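Local structure of neurotoxin (2QN0) at residues I3-F8 against R38-I43; I107-T112 against H233-L238; S111-F116 against I327-F332; P154-T159 against S190-S195. The protein is the zinc-dependent protease light chain of botulinum neurotoxin type C1, which probably cleaves two different SNARE proteins of nerve terminals. One frame throughout, in Å; residues are numbered along the deposited sequence.

Interaction 1: I3-F8 against R38-I43; sequences ITINNF and RITGNI
Two nearly straight hydrogen bonds tie Asn6 to the corner of the chain at Arg38 and Ile39. The backbone N of Asn6 donates to Ile39 O at 3.0 Å, and the side-chain ND2 donates to Arg38 O at 2.8 Å, with that oxygen lying in the plane of the Asn6 amide. Asparagine suits the place because its short side chain, with CG beside the backbone N (chi1 -66°), carries a second donor to the preceding carbonyl, that of Arg38. A water accepts from Thr4 N and is hydrogen-bonded to Thr40 OG1, bridging the two segments. Within 38-43, Arg38 NH1 binds Gly41 O at 2.8 Å.

The edge of the Phe8 ring meets Arg38 O in its plane, with CE2 3.2 Å from the oxygen. Apolar packing comes from Ile5 and Ile39, which lie side by side with their CG2 methyls 3.8 Å apart; Ile39 continues onto Ile90 and Phe94 of helix 80-97.

Gly41, at positive phi, serves the type II' turn from Thr40 to Ile43. Ile39 and Thr40 together face Ile43, a classic beta bulge, and turn and bulge make the connection between strands 34-38 and 43-46, with the N-terminal segment laid against it.

Interaction 2: I107-T112 against H233-L238; sequences IYRLST and HAMHNL. With ZN (zinc ion), chain B.
Leu110 gives up the most surface here, pushing its isobutyl group against Met235, Ala234 and Leu238 of the helix that carries two zinc ligands, His229 and His233 of the HExxH motif. Its CG and CD2 both touch the sulfur of Met235, CG at 3.7 Å from SD, while CD2 also lies 4.0 Å from Ala234 CB. Leucine fills this buried position without needing a polar partner, and the small alanine lets the branched end come close to the helix backbone.

Met235 is the second main contributor. Its chain bends at chi2 (-76°) and again at chi3, which lays SD across Leu110 and carries CE to 3.8 Å from Arg109 CD. The flexible thioether thus covers both a leucine and the aliphatic part of an arginine. Arg109 runs extended from CG to NE, and its charged end passes on to salt bridges with Glu105 and Glu353.

Leu238 closes the contact one turn later, its CD2 methyl 3.7 Å from Arg109 O and 3.9 Å from Leu110 CD2. The two helical segments approach to 10.3 Å between axes at an angle of 45°.

On the same helix, His233 binds the zinc ion through NE2, with His229, Glu269 and a water. Helix 101-112 packs on the C-terminal end of metal-binding helix 223-238, whose His233 and Asn237 also touch Thr170 of strand 169-171.

Interaction 3: S111-F116 against I327-F332; sequences STDIPF and IRKYRF
The Tyr330 ring brings its hydroxyl, at the edge, to 3.6 Å from Phe116 CB, while Lys329 CD lies over one face, 3.7 Å above the plane and toward the rim. A neighbouring ring, that of Phe332, carries Tyr330 CB over its centre. The carboxylate of Asp113 crosses the start of the Lys329 chain, OD1 of Asp113 3.8 Å from Lys329 CB; its other oxygen, OD2, is bonded to Tyr239 OH.

Lys329 spans the gap because CG lies anti to the backbone N (chi1 170°) and the chain stays extended beyond it, delivering NZ to Ile114 O at 2.7 Å. The donor is tilted 32° from the carbonyl plane. NZ also donates to Tyr330 OH at 3.0 Å and to Leu238 O, and Tyr330 OH binds Gly185 O.

Arg331, at positive phi, completes a Schellman motif that ends helix 319-330.

Three oxygen acceptors, none of them a carboxylate, thus grip one buried ammonium group. Its charge probably eased by their dipoles, this group joins the chain after helix 101-112 to the ends of helices 319-330 and 223-238.

Interaction 4: P154-T159 against S190-S195; sequences PSVIIT and SIISIS
Strands 156-159 and 190-193 run parallel, their axes 4.6 Å apart at closest approach, and are joined by five backbone hydrogen bonds, from Ser190 N to Ser155 O at one end to Ile194 N to Thr159 O at the other, the shortest linking Thr159 N to Ile192 O at 2.7 Å.

Val156, Ile158, Ser190 and Ile192 share one face. Val156 CG1 lies 4.0 Å from Ile192 CD1, and Ile158 lies beside Ile194, which is just past the end of strand 190-193, with their CG2 methyls 4.1 Å apart. Branched residues suit the extended backbone and fill the space beneath helix 223-238. Ser190 OG, small and polar, binds Asn237 ND2 of that helix and a water at 2.6 Å.

Ile157, Thr159, Ile191 and Ser193 make the other face. Thr159 places OG1 between its backbone N and carbonyl carbon (chi1 74°), bringing it 2.9 Å from Ser193 OG, while its CG2 crosses to Ile191 CG2 at 3.8 Å. One side chain thereby meets a hydroxyl and a methyl.

The pair lies inside the mixed sheet, between strands 43-46 and 169-171. Helix 223-238 covers the Val156 and Ile192 face, where Ile192 touches Glu230 and Leu231, while Phe50 of a loop meets Thr159 and Ser193 on the other.

In the fold
Along the chain interaction 1 comes first and closes before the others open; interactions 2 and 3 both start from the end of helix 101-112, sharing Ser111 and Thr112, and interaction 4 falls within the long connections that they close. Their centres lie 10 to 19 Å apart, with interactions 2 and 3 closest. Asn42 joins the turn of interaction 1 to Ser111 and, through its carbonyl, to Ser155 at the start of interaction 4. Leu238 O meets Lys329 NZ between interactions 2 and 3, and Asn237 meets Ser190 between 2 and 4. The central sheet, helix 101-112 and the zinc-binding helix 223-238 are thus in direct contact, with interactions 1 and 3 nearer the protease surface.

Interaction 1: I3-F8 against R38-I43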
loop_
_atom_site.group_PDB
_atom_site.type_symbol
_atom_site.label_atom_id
_atom_site.label_comp_id
_atom_site.label_asym_id
_atom_site.label_seq_id
_atom_site.Cartn_x
_atom_site.Cartn_y
_atom_site.Cartn_z
ATOM N N ILE A 3 0.522 -12.156 -14.681
ATOM C CA ILE A 3 -0.514 -11.166 -14.430
ATOM C C ILE A 3 -0.482 -10.030 -15.446
ATOM O O ILE A 3 0.578 -9.630 -15.929
ATOM C CB ILE A 3 -0.391 -10.569 -13.008
ATOM C CG1 ILE A 3 1.052 -10.139 -12.749
ATOM C CG2 ILE A 3 -0.855 -11.587 -11.968
ATOM C CD1 ILE A 3 1.295 -9.618 -11.348
ATOM N N THR A 4 -1.663 -9.527 -15.775
ATOM C CA THR A 4 -1.793 -8.424 -16.713
ATOM C C THR A 4 -2.512 -7.289 -16.000
ATOM O O THR A 4 -3.425 -7.521 -15.205
ATOM C CB THR A 4 -2.604 -8.838 -17.953
ATOM O OG1 THR A 4 -3.871 -9.363 -17.542
ATOM C CG2 THR A 4 -1.855 -9.895 -18.748
ATOM N N ILE A 5 -2.086 -6.062 -16.275
ATOM C CA ILE A 5 -2.692 -4.891 -15.658
ATOM C C ILE A 5 -3.734 -4.322 -16.617
ATOM O O ILE A 5 -3.461 -4.159 -17.805
ATOM C CB ILE A 5 -1.622 -3.809 -15.367
ATOM C CG1 ILE A 5 -0.489 -4.406 -14.520
ATOM C CG2 ILE A 5 -2.254 -2.627 -14.658
ATOM C CD1 ILE A 5 -0.941 -4.972 -13.181
ATOM N N ASN A 6 -4.928 -4.039 -16.102
ATOM C CA ASN A 6 -6.002 -3.482 -16.923
ATOM C C ASN A 6 -5.770 -2.005 -17.238
ATOM O O ASN A 6 -5.196 -1.273 -16.434
ATOM C CB ASN A 6 -7.356 -3.629 -16.217
ATOM C CG ASN A 6 -7.788 -5.074 -16.070
ATOM O OD1 ASN A 6 -7.553 -5.896 -16.956
ATOM N ND2 ASN A 6 -8.441 -5.388 -14.958
ATOM N N ASN A 7 -6.225 -1.576 -18.414
ATOM C CA ASN A 7 -6.091 -0.184 -18.836
ATOM C C ASN A 7 -7.463 0.478 -18.799
ATOM O O ASN A 7 -8.464 -0.135 -19.174
ATOM C CB ASN A 7 -5.523 -0.108 -20.254
ATOM C CG ASN A 7 -4.076 -0.533 -20.321
ATOM O OD1 ASN A 7 -3.192 0.152 -19.801
ATOM N ND2 ASN A 7 -3.821 -1.672 -20.953
ATOM N N PHE A 8 -7.507 1.732 -18.363
ATOM C CA PHE A 8 -8.770 2.450 -18.260
ATOM C C PHE A 8 -8.662 3.934 -18.562
ATOM O O PHE A 8 -7.585 4.523 -18.505
ATOM C CB PHE A 8 -9.324 2.367 -16.832
ATOM C CG PHE A 8 -9.565 0.976 -16.336
ATOM C CD1 PHE A 8 -10.649 0.237 -16.787
ATOM C CD2 PHE A 8 -8.727 0.423 -15.371
ATOM C CE1 PHE A 8 -10.904 -1.035 -16.283
ATOM C CE2 PHE A 8 -8.972 -0.846 -14.860
ATOM C CZ PHE A 8 -10.061 -1.577 -15.314
ATOM N N ARG A 38 -10.855 -1.975 -11.464
ATOM C CA ARG A 38 -10.071 -3.138 -11.043
ATOM C C ARG A 38 -8.734 -3.181 -11.783
ATOM O O ARG A 38 -8.692 -3.416 -12.992
ATOM C CB ARG A 38 -10.855 -4.433 -11.313
ATOM C CG ARG A 38 -10.210 -5.701 -10.732
ATOM C CD ARG A 38 -10.687 -6.967 -11.461
ATOM N NE ARG A 38 -12.133 -7.175 -11.375
ATOM C CZ ARG A 38 -12.754 -7.775 -10.362
ATOM N NH1 ARG A 38 -12.060 -8.238 -9.330
ATOM N NH2 ARG A 38 -14.075 -7.918 -10.385
ATOM N N ILE A 39 -7.643 -2.942 -11.058
ATOM C CA ILE A 39 -6.311 -2.971 -11.656
ATOM C C ILE A 39 -6.026 -4.400 -12.108
ATOM O O ILE A 39 -5.637 -4.645 -13.251
ATOM C CB ILE A 39 -5.233 -2.519 -10.635
ATOM C CG1 ILE A 39 -5.501 -1.071 -10.217
ATOM C CG2 ILE A 39 -3.839 -2.668 -11.240
ATOM C CD1 ILE A 39 -4.519 -0.523 -9.196
ATOM N N THR A 40 -6.220 -5.340 -11.191
ATOM C CA THR A 40 -6.038 -6.758 -11.474
ATOM C C THR A 40 -6.503 -7.538 -10.251
ATOM O O THR A 40 -6.304 -7.103 -9.120
ATOM C CB THR A 40 -4.566 -7.108 -11.798
ATOM O OG1 THR A 40 -4.483 -8.486 -12.186
ATOM C CG2 THR A 40 -3.667 -6.875 -10.592
ATOM N N GLY A 41 -7.151 -8.674 -10.477
ATOM C CA GLY A 41 -7.627 -9.470 -9.361
ATOM C C GLY A 41 -8.407 -8.676 -8.327
ATOM O O GLY A 41 -9.350 -7.952 -8.659
ATOM N N ASN A 42 -7.997 -8.790 -7.067
ATOM C CA ASN A 42 -8.685 -8.111 -5.981
ATOM C C ASN A 42 -8.093 -6.756 -5.591
ATOM O O ASN A 42 -8.295 -6.283 -4.475
ATOM C CB ASN A 42 -8.742 -9.039 -4.765
ATOM C CG ASN A 42 -9.441 -10.359 -5.073
ATOM O OD1 ASN A 42 -8.998 -11.423 -4.643
ATOM N ND2 ASN A 42 -10.543 -10.289 -5.813
ATOM N N ILE A 43 -7.358 -6.137 -6.509
ATOM C CA ILE A 43 -6.783 -4.818 -6.259
ATOM C C ILE A 43 -7.595 -3.804 -7.067
ATOM O O ILE A 43 -7.663 -3.893 -8.294
ATOM C CB ILE A 43 -5.319 -4.720 -6.722
ATOM C CG1 ILE A 43 -4.446 -5.714 -5.946
ATOM C CG2 ILE A 43 -4.808 -3.291 -6.498
ATOM C CD1 ILE A 43 -2.995 -5.734 -6.409
HETATM O O HOH W 1 -3.895 -10.760 -14.203
#

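Interaction 2: I107-T112 against H233-L238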
loop_
_atom_site.group_PDB
_atom_site.type_symbol
_atom_site.label_atom_id
_atom_site.label_comp_id
_atom_site.label_asym_id
_atom_site.label_seq_id
_atom_site.Cartn_x
_atom_site.Cartn_y
_atom_site.Cartn_z
ATOM N N ILE A 107 2.384 -8.258 -6.723
ATOM C CA ILE A 107 1.053 -8.001 -7.265
ATOM C C ILE A 107 0.197 -9.266 -7.246
ATOM O O ILE A 107 -0.990 -9.226 -6.912
ATOM C CB ILE A 107 1.147 -7.459 -8.711
ATOM C CG1 ILE A 107 1.856 -6.101 -8.700
ATOM C CG2 ILE A 107 -0.249 -7.318 -9.315
ATOM C CD1 ILE A 107 2.200 -5.556 -10.083
ATOM N N TYR A 108 0.800 -10.394 -7.601
ATOM C CA TYR A 108 0.078 -11.659 -7.615
ATOM C C TYR A 108 -0.495 -11.967 -6.234
ATOM O O TYR A 108 -1.678 -12.281 -6.091
ATOM C CB TYR A 108 1.008 -12.797 -8.040
ATOM C CG TYR A 108 0.365 -14.160 -7.934
ATOM C CD1 TYR A 108 -0.567 -14.590 -8.878
ATOM C CD2 TYR A 108 0.646 -14.999 -6.856
ATOM C CE1 TYR A 108 -1.207 -15.826 -8.749
ATOM C CE2 TYR A 108 0.013 -16.232 -6.717
ATOM C CZ TYR A 108 -0.912 -16.637 -7.667
ATOM O OH TYR A 108 -1.547 -17.850 -7.525
ATOM N N ARG A 109 0.345 -11.880 -5.210
ATOM C CA ARG A 109 -0.113 -12.177 -3.859
ATOM C C ARG A 109 -1.211 -11.235 -3.385
ATOM O O ARG A 109 -2.246 -11.678 -2.890
ATOM C CB ARG A 109 1.068 -12.152 -2.885
ATOM C CG ARG A 109 2.126 -13.190 -3.228
ATOM C CD ARG A 109 3.181 -13.316 -2.147
ATOM N NE ARG A 109 4.276 -14.174 -2.592
ATOM C CZ ARG A 109 5.243 -14.632 -1.806
ATOM N NH1 ARG A 109 5.259 -14.323 -0.517
ATOM N NH2 ARG A 109 6.204 -15.392 -2.316
ATOM N N LEU A 110 -0.993 -9.935 -3.536
ATOM C CA LEU A 110 -1.991 -8.961 -3.107
ATOM C C LEU A 110 -3.314 -9.055 -3.867
ATOM O O LEU A 110 -4.371 -8.748 -3.318
ATOM C CB LEU A 110 -1.437 -7.542 -3.246
ATOM C CG LEU A 110 -0.376 -7.133 -2.220
ATOM C CD1 LEU A 110 0.153 -5.743 -2.557
ATOM C CD2 LEU A 110 -0.987 -7.144 -0.823
ATOM N N SER A 111 -3.259 -9.483 -5.122
ATOM C CA SER A 111 -4.467 -9.567 -5.934
ATOM C C SER A 111 -5.124 -10.935 -5.932
ATOM O O SER A 111 -6.215 -11.089 -6.476
ATOM C CB SER A 111 -4.155 -9.169 -7.382
ATOM O OG SER A 111 -3.335 -10.138 -8.012
ATOM N N THR A 112 -4.475 -11.920 -5.313
ATOM C CA THR A 112 -5.012 -13.278 -5.277
ATOM C C THR A 112 -5.382 -13.780 -3.884
ATOM O O THR A 112 -6.485 -14.286 -3.682
ATOM C CB THR A 112 -4.013 -14.272 -5.902
ATOM O OG1 THR A 112 -3.696 -13.849 -7.234
ATOM C CG2 THR A 112 -4.612 -15.669 -5.950
ATOM N N HIS A 233 3.079 -2.503 3.280
ATOM C CA HIS A 233 2.191 -2.410 4.435
ATOM C C HIS A 233 0.965 -3.272 4.139
ATOM O O HIS A 233 0.462 -3.977 5.015
ATOM C CB HIS A 233 1.746 -0.967 4.681
ATOM C CG HIS A 233 2.816 -0.097 5.261
ATOM N ND1 HIS A 233 3.499 -0.428 6.414
ATOM C CD2 HIS A 233 3.303 1.102 4.865
ATOM C CE1 HIS A 233 4.358 0.533 6.705
ATOM N NE2 HIS A 233 4.258 1.472 5.780
ATOM N N ALA A 234 0.491 -3.218 2.894
ATOM C CA ALA A 234 -0.678 -4.004 2.491
ATOM C C ALA A 234 -0.394 -5.496 2.603
ATOM O O ALA A 234 -1.284 -6.279 2.947
ATOM C CB ALA A 234 -1.094 -3.650 1.055
ATOM N N MET A 235 0.839 -5.896 2.301
ATOM C CA MET A 235 1.216 -7.303 2.413
ATOM C C MET A 235 1.132 -7.734 3.876
ATOM O O MET A 235 0.580 -8.789 4.198
ATOM C CB MET A 235 2.641 -7.518 1.893
ATOM C CG MET A 235 2.755 -7.537 0.379
ATOM S SD MET A 235 2.166 -9.096 -0.334
ATOM C CE MET A 235 3.681 -10.040 -0.372
ATOM N N HIS A 236 1.679 -6.914 4.768
ATOM C CA HIS A 236 1.646 -7.232 6.190
ATOM C C HIS A 236 0.197 -7.329 6.662
ATOM O O HIS A 236 -0.153 -8.225 7.436
ATOM C CB HIS A 236 2.376 -6.152 6.990
ATOM C CG HIS A 236 3.786 -5.921 6.547
ATOM N ND1 HIS A 236 4.468 -4.755 6.822
ATOM C CD2 HIS A 236 4.644 -6.705 5.852
ATOM C CE1 HIS A 236 5.685 -4.831 6.312
ATOM N NE2 HIS A 236 5.818 -6.003 5.720
ATOM N N ASN A 237 -0.644 -6.414 6.182
ATOM C CA ASN A 237 -2.060 -6.387 6.557
ATOM C C ASN A 237 -2.838 -7.586 6.021
ATOM O O ASN A 237 -3.702 -8.129 6.705
ATOM C CB ASN A 237 -2.742 -5.111 6.046
ATOM C CG ASN A 237 -2.231 -3.855 6.721
ATOM O OD1 ASN A 237 -1.756 -3.895 7.853
ATOM N ND2 ASN A 237 -2.350 -2.723 6.032
ATOM N N LEU A 238 -2.546 -7.975 4.788
ATOM C CA LEU A 238 -3.227 -9.101 4.167
ATOM C C LEU A 238 -2.902 -10.419 4.866
ATOM O O LEU A 238 -3.780 -11.256 5.067
ATOM C CB LEU A 238 -2.832 -9.200 2.692
ATOM C CG LEU A 238 -3.387 -10.402 1.920
ATOM C CD1 LEU A 238 -4.915 -10.433 2.031
ATOM C CD2 LEU A 238 -2.944 -10.315 0.461
HETATM ZN ZN ZN B . 5.350 3.213 5.478
HETATM O O HOH W 2 4.080 4.731 4.834
#

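Interaction 3: S111-F116 against I327-F332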
loop_
_atom_site.group_PDB
_atom_site.type_symbol
_atom_site.label_atom_id
_atom_site.label_comp_id
_atom_site.label_asym_id
_atom_site.label_seq_id
_atom_site.Cartn_x
_atom_site.Cartn_y
_atom_site.Cartn_z
ATOM N N SER A 111 -3.259 -9.483 -5.122
ATOM C CA SER A 111 -4.467 -9.567 -5.934
ATOM C C SER A 111 -5.124 -10.935 -5.932
ATOM O O SER A 111 -6.215 -11.089 -6.476
ATOM C CB SER A 111 -4.155 -9.169 -7.382
ATOM O OG SER A 111 -3.335 -10.138 -8.012
ATOM N N THR A 112 -4.475 -11.920 -5.313
ATOM C CA THR A 112 -5.012 -13.278 -5.277
ATOM C C THR A 112 -5.382 -13.780 -3.884
ATOM O O THR A 112 -6.485 -14.286 -3.682
ATOM C CB THR A 112 -4.013 -14.272 -5.902
ATOM O OG1 THR A 112 -3.696 -13.849 -7.234
ATOM C CG2 THR A 112 -4.612 -15.669 -5.950
ATOM N N ASP A 113 -4.467 -13.667 -2.924
ATOM C CA ASP A 113 -4.773 -14.128 -1.572
ATOM C C ASP A 113 -5.736 -13.165 -0.901
ATOM O O ASP A 113 -5.712 -11.966 -1.168
ATOM C CB ASP A 113 -3.496 -14.284 -0.739
ATOM C CG ASP A 113 -2.700 -15.517 -1.131
ATOM O OD1 ASP A 113 -3.325 -16.510 -1.556
ATOM O OD2 ASP A 113 -1.460 -15.508 -1.004
ATOM N N ILE A 114 -6.586 -13.692 -0.028
ATOM C CA ILE A 114 -7.579 -12.865 0.638
ATOM C C ILE A 114 -7.493 -12.882 2.161
ATOM O O ILE A 114 -6.889 -13.772 2.756
ATOM C CB ILE A 114 -9.005 -13.327 0.268
ATOM C CG1 ILE A 114 -9.254 -14.730 0.832
ATOM C CG2 ILE A 114 -9.172 -13.356 -1.250
ATOM C CD1 ILE A 114 -10.721 -15.134 0.861
ATOM N N PRO A 115 -8.089 -11.870 2.809
ATOM C CA PRO A 115 -8.077 -11.812 4.271
ATOM C C PRO A 115 -8.905 -12.998 4.745
ATOM O O PRO A 115 -9.843 -13.408 4.057
ATOM C CB PRO A 115 -8.801 -10.504 4.571
ATOM C CG PRO A 115 -8.471 -9.652 3.390
ATOM C CD PRO A 115 -8.620 -10.620 2.238
ATOM N N PHE A 116 -8.563 -13.572 5.892
ATOM C CA PHE A 116 -9.374 -14.666 6.406
ATOM C C PHE A 116 -10.733 -14.014 6.651
ATOM O O PHE A 116 -10.804 -12.899 7.169
ATOM C CB PHE A 116 -8.823 -15.182 7.734
ATOM C CG PHE A 116 -9.640 -16.298 8.329
ATOM C CD1 PHE A 116 -9.266 -17.623 8.143
ATOM C CD2 PHE A 116 -10.791 -16.020 9.055
ATOM C CE1 PHE A 116 -10.033 -18.661 8.676
ATOM C CE2 PHE A 116 -11.567 -17.050 9.591
ATOM C CZ PHE A 116 -11.185 -18.370 9.399
ATOM N N ILE A 327 -5.751 -22.259 3.054
ATOM C CA ILE A 327 -4.674 -23.195 3.360
ATOM C C ILE A 327 -3.464 -22.832 2.498
ATOM O O ILE A 327 -2.327 -22.832 2.973
ATOM C CB ILE A 327 -5.099 -24.656 3.066
ATOM C CG1 ILE A 327 -6.107 -25.119 4.123
ATOM C CG2 ILE A 327 -3.872 -25.562 3.032
ATOM C CD1 ILE A 327 -6.750 -26.464 3.826
ATOM N N ARG A 328 -3.711 -22.507 1.229
ATOM C CA ARG A 328 -2.629 -22.126 0.324
ATOM C C ARG A 328 -2.017 -20.781 0.722
ATOM O O ARG A 328 -0.802 -20.601 0.657
ATOM C CB ARG A 328 -3.127 -22.046 -1.125
ATOM C CG ARG A 328 -3.444 -23.395 -1.766
ATOM C CD ARG A 328 -3.616 -23.263 -3.279
ATOM N NE ARG A 328 -4.811 -22.510 -3.660
ATOM C CZ ARG A 328 -6.031 -23.032 -3.763
ATOM N NH1 ARG A 328 -6.234 -24.318 -3.512
ATOM N NH2 ARG A 328 -7.052 -22.266 -4.126
ATOM N N LYS A 329 -2.863 -19.836 1.123
ATOM C CA LYS A 329 -2.399 -18.511 1.534
ATOM C C LYS A 329 -1.366 -18.592 2.659
ATOM O O LYS A 329 -0.267 -18.046 2.560
ATOM C CB LYS A 329 -3.579 -17.668 2.028
ATOM C CG LYS A 329 -3.171 -16.356 2.697
ATOM C CD LYS A 329 -4.368 -15.647 3.316
ATOM C CE LYS A 329 -3.944 -14.370 4.036
ATOM N NZ LYS A 329 -5.075 -13.764 4.800
ATOM N N TYR A 330 -1.742 -19.280 3.727
ATOM C CA TYR A 330 -0.887 -19.416 4.901
ATOM C C TYR A 330 0.157 -20.522 4.797
ATOM O O TYR A 330 0.981 -20.691 5.699
ATOM C CB TYR A 330 -1.763 -19.641 6.131
ATOM C CG TYR A 330 -2.699 -18.489 6.435
ATOM C CD1 TYR A 330 -2.203 -17.257 6.855
ATOM C CD2 TYR A 330 -4.081 -18.633 6.309
ATOM C CE1 TYR A 330 -3.057 -16.198 7.147
ATOM C CE2 TYR A 330 -4.947 -17.577 6.597
ATOM C CZ TYR A 330 -4.425 -16.362 7.017
ATOM O OH TYR A 330 -5.262 -15.309 7.315
ATOM N N ARG A 331 0.122 -21.267 3.697
ATOM C CA ARG A 331 1.060 -22.362 3.463
ATOM C C ARG A 331 0.983 -23.420 4.561
ATOM O O ARG A 331 2.004 -23.942 5.015
ATOM C CB ARG A 331 2.488 -21.822 3.342
ATOM C CG ARG A 331 2.644 -20.827 2.196
ATOM C CD ARG A 331 4.071 -20.356 2.022
ATOM N NE ARG A 331 4.162 -19.318 0.996
ATOM C CZ ARG A 331 5.289 -18.704 0.648
ATOM N NH1 ARG A 331 6.432 -19.022 1.242
ATOM N NH2 ARG A 331 5.271 -17.766 -0.290
ATOM N N PHE A 332 -0.237 -23.730 4.980
ATOM C CA PHE A 332 -0.449 -24.739 6.007
ATOM C C PHE A 332 -0.292 -26.116 5.384
ATOM O O PHE A 332 -0.248 -26.256 4.160
ATOM C CB PHE A 332 -1.849 -24.620 6.617
ATOM C CG PHE A 332 -2.063 -23.378 7.444
ATOM C CD1 PHE A 332 -1.012 -22.794 8.146
ATOM C CD2 PHE A 332 -3.337 -22.832 7.574
ATOM C CE1 PHE A 332 -1.228 -21.691 8.970
ATOM C CE2 PHE A 332 -3.565 -21.729 8.396
ATOM C CZ PHE A 332 -2.502 -21.159 9.096
#

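Interaction 4: P154-T159 against S190-S195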
loop_
_atom_site.group_PDB
_atom_site.type_symbol
_atom_site.label_atom_id
_atom_site.label_comp_id
_atom_site.label_asym_id
_atom_site.label_seq_id
_atom_site.Cartn_x
_atom_site.Cartn_y
_atom_site.Cartn_z
ATOM N N PRO A 154 -12.670 -6.371 -2.020
ATOM C CA PRO A 154 -11.333 -6.016 -2.495
ATOM C C PRO A 154 -10.338 -6.415 -1.406
ATOM O O PRO A 154 -10.705 -6.497 -0.232
ATOM C CB PRO A 154 -11.395 -4.489 -2.627
ATOM C CG PRO A 154 -12.865 -4.183 -2.731
ATOM C CD PRO A 154 -13.483 -5.169 -1.775
ATOM N N SER A 155 -9.094 -6.679 -1.783
ATOM C CA SER A 155 -8.075 -6.991 -0.787
ATOM C C SER A 155 -7.317 -5.690 -0.547
ATOM O O SER A 155 -6.852 -5.411 0.560
ATOM C CB SER A 155 -7.115 -8.068 -1.290
ATOM O OG SER A 155 -7.733 -9.341 -1.247
ATOM N N VAL A 156 -7.215 -4.892 -1.605
ATOM C CA VAL A 156 -6.532 -3.608 -1.547
ATOM C C VAL A 156 -7.266 -2.579 -2.398
ATOM O O VAL A 156 -7.637 -2.855 -3.539
ATOM C CB VAL A 156 -5.085 -3.702 -2.088
ATOM C CG1 VAL A 156 -4.423 -2.322 -2.039
ATOM C CG2 VAL A 156 -4.277 -4.712 -1.283
ATOM N N ILE A 157 -7.494 -1.401 -1.830
ATOM C CA ILE A 157 -8.117 -0.313 -2.576
ATOM C C ILE A 157 -7.132 0.848 -2.552
ATOM O O ILE A 157 -6.757 1.331 -1.483
ATOM C CB ILE A 157 -9.432 0.181 -1.941
ATOM C CG1 ILE A 157 -10.473 -0.936 -1.929
ATOM C CG2 ILE A 157 -9.964 1.383 -2.735
ATOM C CD1 ILE A 157 -11.792 -0.524 -1.292
ATOM N N ILE A 158 -6.688 1.276 -3.727
ATOM C CA ILE A 158 -5.776 2.407 -3.809
ATOM C C ILE A 158 -6.624 3.646 -4.071
ATOM O O ILE A 158 -7.473 3.641 -4.963
ATOM C CB ILE A 158 -4.773 2.230 -4.962
ATOM C CG1 ILE A 158 -3.869 1.030 -4.665
ATOM C CG2 ILE A 158 -3.960 3.510 -5.150
ATOM C CD1 ILE A 158 -2.983 0.641 -5.800
ATOM N N THR A 159 -6.417 4.694 -3.279
ATOM C CA THR A 159 -7.162 5.938 -3.458
ATOM C C THR A 159 -6.174 7.080 -3.583
ATOM O O THR A 159 -4.965 6.892 -3.421
ATOM C CB THR A 159 -8.061 6.280 -2.245
ATOM O OG1 THR A 159 -7.246 6.747 -1.160
ATOM C CG2 THR A 159 -8.849 5.065 -1.792
ATOM N N SER A 190 -7.141 -3.447 2.977
ATOM C CA SER A 190 -6.288 -2.276 3.166
ATOM C C SER A 190 -6.669 -1.178 2.182
ATOM O O SER A 190 -7.036 -1.460 1.046
ATOM C CB SER A 190 -4.811 -2.613 2.912
ATOM O OG SER A 190 -4.258 -3.456 3.907
ATOM N N ILE A 191 -6.589 0.067 2.630
ATOM C CA ILE A 191 -6.833 1.203 1.750
ATOM C C ILE A 191 -5.525 1.979 1.747
ATOM O O ILE A 191 -5.005 2.341 2.805
ATOM C CB ILE A 191 -7.971 2.121 2.249
ATOM C CG1 ILE A 191 -9.320 1.417 2.065
ATOM C CG2 ILE A 191 -7.946 3.446 1.473
ATOM C CD1 ILE A 191 -10.528 2.259 2.455
ATOM N N ILE A 192 -4.981 2.192 0.556
ATOM C CA ILE A 192 -3.736 2.930 0.385
ATOM C C ILE A 192 -4.077 4.281 -0.240
ATOM O O ILE A 192 -4.609 4.325 -1.347
ATOM C CB ILE A 192 -2.772 2.184 -0.573
ATOM C CG1 ILE A 192 -2.328 0.856 0.051
ATOM C CG2 ILE A 192 -1.560 3.066 -0.889
ATOM C CD1 ILE A 192 -1.449 0.006 -0.869
ATOM N N SER A 193 -3.787 5.369 0.470
ATOM C CA SER A 193 -4.060 6.722 -0.033
ATOM C C SER A 193 -2.709 7.298 -0.434
ATOM O O SER A 193 -1.807 7.444 0.400
ATOM C CB SER A 193 -4.723 7.560 1.056
ATOM O OG SER A 193 -5.936 6.948 1.458
ATOM N N ILE A 194 -2.578 7.662 -1.706
ATOM C CA ILE A 194 -1.284 8.095 -2.201
ATOM C C ILE A 194 -1.335 8.799 -3.556
ATOM O O ILE A 194 -2.331 8.723 -4.274
ATOM C CB ILE A 194 -0.419 6.825 -2.370
ATOM C CG1 ILE A 194 1.013 7.155 -2.777
ATOM C CG2 ILE A 194 -1.068 5.928 -3.432
ATOM C CD1 ILE A 194 1.889 5.914 -2.886
ATOM N N SER A 195 -0.245 9.489 -3.879
ATOM C CA SER A 195 -0.070 10.126 -5.180
ATOM C C SER A 195 1.426 10.020 -5.440
ATOM O O SER A 195 2.195 10.904 -5.071
ATOM C CB SER A 195 -0.487 11.590 -5.185
ATOM O OG SER A 195 -0.347 12.093 -6.507
HETATM O O HOH W 3 -4.068 -5.554 2.462
#